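Local coordinates for secreted protein (Kutzneria albida DSM 43870, PDB 5M6Q), which probably works as a microbial transglutaminase, cross-linking proteins by transferring glutamine gamma-glutamyl groups to amines, at residues R55-F67 with L106-D118. Numbering follows the deposited sequence.
With MES (2-(N-morpholino)-ethanesulfonic acid), chain C.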
# COMPACT_ATOMS: atom_id res chain seq x y z
N ARG A 55 10.24 0.60 6.85
CA ARG A 55 11.27 -0.25 6.28
C ARG A 55 12.31 0.53 5.52
O ARG A 55 12.05 1.03 4.42
CB ARG A 55 10.63 -1.27 5.36
CG ARG A 55 10.14 -2.46 6.12
CD ARG A 55 9.52 -3.44 5.20
NE ARG A 55 10.41 -3.84 4.13
CZ ARG A 55 10.03 -4.62 3.12
NH1 ARG A 55 8.77 -5.05 3.09
NH2 ARG A 55 10.88 -4.96 2.17
N GLU A 56 13.50 0.59 6.10
CA GLU A 56 14.57 1.41 5.54
C GLU A 56 15.06 0.89 4.20
O GLU A 56 15.68 1.62 3.44
CB GLU A 56 15.73 1.50 6.52
CG GLU A 56 16.36 0.16 6.82
CD GLU A 56 17.51 0.29 7.80
OE1 GLU A 56 18.52 0.95 7.46
OE2 GLU A 56 17.37 -0.23 8.93
N ASP A 57 14.77 -0.38 3.90
CA ASP A 57 15.20 -0.97 2.64
C ASP A 57 14.31 -0.57 1.46
O ASP A 57 14.58 -0.93 0.31
CB ASP A 57 15.24 -2.51 2.75
CG ASP A 57 13.89 -3.11 3.11
OD1 ASP A 57 13.19 -2.57 4.00
OD2 ASP A 57 13.52 -4.14 2.50
N LEU A 58 13.25 0.18 1.75
CA LEU A 58 12.32 0.61 0.71
C LEU A 58 12.39 2.12 0.47
O LEU A 58 12.43 2.90 1.40
CB LEU A 58 10.89 0.23 1.07
CG LEU A 58 10.63 -1.27 1.13
CD1 LEU A 58 9.25 -1.51 1.70
CD2 LEU A 58 10.75 -1.88 -0.25
N SER A 59 12.42 2.51 -0.80
CA SER A 59 12.23 3.91 -1.12
C SER A 59 10.84 4.07 -1.74
O SER A 59 10.20 5.09 -1.56
CB SER A 59 13.33 4.42 -2.06
OG SER A 59 13.35 3.67 -3.25
N ASN A 60 10.37 3.03 -2.42
CA ASN A 60 8.99 2.99 -2.92
C ASN A 60 8.25 1.80 -2.32
O ASN A 60 8.85 0.79 -1.98
CB ASN A 60 8.96 2.90 -4.44
CG ASN A 60 9.71 4.04 -5.10
OD1 ASN A 60 9.61 5.19 -4.66
ND2 ASN A 60 10.47 3.74 -6.14
N PRO A 61 6.93 1.93 -2.16
CA PRO A 61 6.16 0.79 -1.66
C PRO A 61 6.18 -0.35 -2.68
O PRO A 61 5.92 -0.12 -3.85
CB PRO A 61 4.75 1.36 -1.47
CG PRO A 61 4.93 2.85 -1.41
CD PRO A 61 6.09 3.14 -2.32
N PRO A 62 6.49 -1.57 -2.24
CA PRO A 62 6.64 -2.68 -3.19
C PRO A 62 5.30 -3.13 -3.76
O PRO A 62 4.32 -3.21 -3.02
CB PRO A 62 7.27 -3.78 -2.34
CG PRO A 62 6.73 -3.52 -0.96
CD PRO A 62 6.52 -2.02 -0.84
N LEU A 63 5.27 -3.45 -5.05
CA LEU A 63 4.01 -3.73 -5.73
C LEU A 63 3.86 -5.21 -6.06
O LEU A 63 2.95 -5.58 -6.80
CB LEU A 63 3.90 -2.88 -7.00
CG LEU A 63 4.00 -1.38 -6.73
CD1 LEU A 63 3.90 -0.56 -8.02
CD2 LEU A 63 2.91 -0.93 -5.75
N ASN A 64 4.75 -6.02 -5.49
CA ASN A 64 4.84 -7.46 -5.75
C ASN A 64 3.52 -8.21 -5.63
O ASN A 64 3.24 -9.13 -6.39
CB ASN A 64 5.82 -8.12 -4.76
CG ASN A 64 7.17 -7.44 -4.72
OD1 ASN A 64 7.67 -7.10 -3.65
ND2 ASN A 64 7.77 -7.27 -5.89
N LEU A 65 2.76 -7.86 -4.60
CA LEU A 65 1.55 -8.57 -4.23
C LEU A 65 0.38 -7.62 -4.35
O LEU A 65 -0.12 -7.12 -3.33
CB LEU A 65 1.65 -9.13 -2.81
CG LEU A 65 2.73 -10.17 -2.48
CD1 LEU A 65 2.59 -10.58 -1.02
CD2 LEU A 65 2.69 -11.42 -3.41
N SER A 66 -0.05 -7.39 -5.59
CA SER A 66 -1.12 -6.43 -5.89
C SER A 66 -2.35 -7.15 -6.42
O SER A 66 -2.23 -8.05 -7.24
CB SER A 66 -0.66 -5.39 -6.92
OG SER A 66 0.35 -4.56 -6.39
N PHE A 67 -3.53 -6.71 -5.99
CA PHE A 67 -4.76 -7.42 -6.34
C PHE A 67 -5.89 -6.47 -6.77
O PHE A 67 -5.92 -5.31 -6.37
CB PHE A 67 -5.20 -8.28 -5.14
CG PHE A 67 -4.11 -9.17 -4.63
CD1 PHE A 67 -3.82 -10.37 -5.27
CD2 PHE A 67 -3.35 -8.80 -3.54
CE1 PHE A 67 -2.80 -11.18 -4.82
CE2 PHE A 67 -2.32 -9.62 -3.09
CZ PHE A 67 -2.05 -10.80 -3.73
N LEU A 106 0.09 -17.80 -6.04
CA LEU A 106 0.45 -16.41 -6.34
C LEU A 106 1.86 -16.23 -6.88
O LEU A 106 2.72 -17.06 -6.65
CB LEU A 106 0.31 -15.56 -5.08
CG LEU A 106 -1.10 -15.52 -4.48
CD1 LEU A 106 -1.11 -14.62 -3.27
CD2 LEU A 106 -2.07 -15.06 -5.53
N LYS A 107 2.10 -15.11 -7.56
CA LYS A 107 3.45 -14.74 -7.95
C LYS A 107 4.06 -13.79 -6.92
O LYS A 107 3.33 -13.02 -6.29
CB LYS A 107 3.44 -14.10 -9.34
CG LYS A 107 2.82 -15.04 -10.38
CD LYS A 107 3.29 -14.73 -11.79
CE LYS A 107 3.30 -16.00 -12.68
NZ LYS A 107 1.95 -16.61 -12.78
N ASN A 108 5.38 -13.89 -6.72
CA ASN A 108 6.17 -12.90 -5.96
C ASN A 108 6.05 -12.97 -4.45
O ASN A 108 6.48 -12.05 -3.77
CB ASN A 108 5.82 -11.48 -6.39
CG ASN A 108 5.77 -11.32 -7.89
OD1 ASN A 108 6.66 -11.79 -8.59
ND2 ASN A 108 4.72 -10.66 -8.39
N VAL A 109 5.46 -14.03 -3.92
CA VAL A 109 5.26 -14.13 -2.48
C VAL A 109 6.59 -14.31 -1.76
O VAL A 109 6.81 -13.73 -0.70
CB VAL A 109 4.30 -15.29 -2.13
CG1 VAL A 109 4.09 -15.35 -0.63
CG2 VAL A 109 2.98 -15.10 -2.88
N VAL A 110 7.49 -15.10 -2.34
CA VAL A 110 8.78 -15.33 -1.71
C VAL A 110 9.60 -14.03 -1.72
O VAL A 110 10.18 -13.65 -0.72
CB VAL A 110 9.56 -16.48 -2.40
CG1 VAL A 110 10.93 -16.65 -1.76
CG2 VAL A 110 8.76 -17.78 -2.31
N LYS A 111 9.60 -13.35 -2.85
CA LYS A 111 10.29 -12.08 -2.99
C LYS A 111 9.78 -11.01 -2.00
O LYS A 111 10.53 -10.10 -1.61
CB LYS A 111 10.14 -11.58 -4.43
CG LYS A 111 11.06 -10.43 -4.81
CD LYS A 111 10.42 -9.51 -5.87
CE LYS A 111 10.39 -10.14 -7.25
NZ LYS A 111 9.98 -9.17 -8.32
N ALA A 112 8.52 -11.13 -1.59
CA ALA A 112 7.88 -10.11 -0.75
C ALA A 112 8.49 -10.05 0.65
O ALA A 112 8.47 -9.00 1.28
CB ALA A 112 6.39 -10.35 -0.65
N LEU A 113 9.04 -11.16 1.12
CA LEU A 113 9.70 -11.17 2.42
C LEU A 113 11.04 -10.44 2.43
O LEU A 113 11.91 -10.72 1.61
CB LEU A 113 9.92 -12.61 2.89
CG LEU A 113 10.51 -12.81 4.28
CD1 LEU A 113 9.43 -12.69 5.35
CD2 LEU A 113 11.21 -14.16 4.35
N PRO A 114 11.21 -9.47 3.35
CA PRO A 114 12.56 -8.92 3.53
C PRO A 114 13.42 -9.82 4.41
O PRO A 114 13.26 -9.81 5.62
CB PRO A 114 12.30 -7.57 4.19
CG PRO A 114 10.99 -7.75 4.91
CD PRO A 114 10.18 -8.71 4.09
N SER A 115 14.34 -10.57 3.81
CA SER A 115 15.19 -11.53 4.53
C SER A 115 15.96 -10.98 5.73
O SER A 115 16.19 -11.70 6.70
CB SER A 115 16.19 -12.16 3.56
OG SER A 115 15.51 -12.70 2.44
N TRP A 116 16.36 -9.72 5.68
CA TRP A 116 17.20 -9.16 6.74
C TRP A 116 16.41 -8.71 7.99
O TRP A 116 17.01 -8.38 9.01
CB TRP A 116 18.00 -7.99 6.20
CG TRP A 116 17.14 -6.84 5.85
CD1 TRP A 116 16.45 -6.64 4.69
CD2 TRP A 116 16.84 -5.72 6.69
NE1 TRP A 116 15.75 -5.46 4.74
CE2 TRP A 116 15.97 -4.88 5.96
CE3 TRP A 116 17.22 -5.34 7.98
CZ2 TRP A 116 15.48 -3.68 6.48
CZ3 TRP A 116 16.73 -4.15 8.50
CH2 TRP A 116 15.87 -3.34 7.75
N ILE A 117 15.08 -8.68 7.91
CA ILE A 117 14.27 -8.40 9.08
C ILE A 117 13.74 -9.71 9.67
O ILE A 117 13.11 -10.49 8.96
CB ILE A 117 13.11 -7.44 8.75
CG1 ILE A 117 13.65 -6.12 8.19
CG2 ILE A 117 12.25 -7.17 9.99
CD1 ILE A 117 12.57 -5.22 7.59
N ASP A 118 14.00 -9.95 10.94
CA ASP A 118 13.48 -11.17 11.57
C ASP A 118 11.94 -11.24 11.52
O ASP A 118 11.25 -10.26 11.79
CB ASP A 118 13.97 -11.27 13.01
CG ASP A 118 13.46 -12.50 13.71
OD1 ASP A 118 13.86 -13.62 13.32
OD2 ASP A 118 12.64 -12.36 14.64
O1 MES C . 9.19 -0.87 -10.36
C2 MES C . 9.88 -2.02 -9.89
C3 MES C . 9.28 -3.29 -10.48
N4 MES C . 7.85 -3.27 -10.21
C5 MES C . 7.09 -2.08 -10.58
C6 MES C . 7.81 -0.88 -9.98
C7 MES C . 7.14 -4.54 -10.29
C8 MES C . 7.57 -5.39 -9.09
S MES C . 6.85 -6.89 -9.24
O1S MES C . 7.40 -7.83 -8.22
O2S MES C . 5.39 -6.74 -9.07
O3S MES C . 7.08 -7.41 -10.61
O HOH W 1 6.72 -6.82 1.48
O HOH W 2 9.88 -6.50 0.17
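The R55 guanidinium is sandwiched: P114 CG sits over the centre of one face, 3.7 Å above the plane, and L58 CD1 over the other. At its edge, in plane, D57 forms a side-on salt bridge, OD1 taking NE, and OD2 taking NH2 at 2.8 Å, both nearly straight. Also at the edge, one water accepts from R55 NH1, the other from NH2, and both donate to A112 O, linking the segments. These bonds, another from NH1 to F221 O, and the two covered faces fix the group's rotation. The W116 ring has I117 CG1 over one face and the D57 carboxylate at its edge, D57 CG 3.4 Å from W116 NE1 and the planes 79° apart; E56 OE2 comes to 3.6 Å from W116 CH2. In the transglutaminase fold, 55-67 leaves helix 47-53 and ends in strand 66-67, an outermost strand of the antiparallel sheet, while 106-118 leads into strand 122-131. Near the start of helix 109-112, N108 ND2 donates to N64 O over 2.9 Å, in the carbonyl plane on a lone pair. With CG anti to the carbonyl carbon (chi1 -62°), L65 reaches 106-118 with both methyls: CD2 meets K107 O and, at 3.7 Å, V109 CG2, and CD1 meets A112 CB. Beside it F67 CZ rests 4.0 Å from L106 CD1. K111 NZ donates to sulfonate oxygen O1S of a MES molecule, probably from the crystallisation liquor.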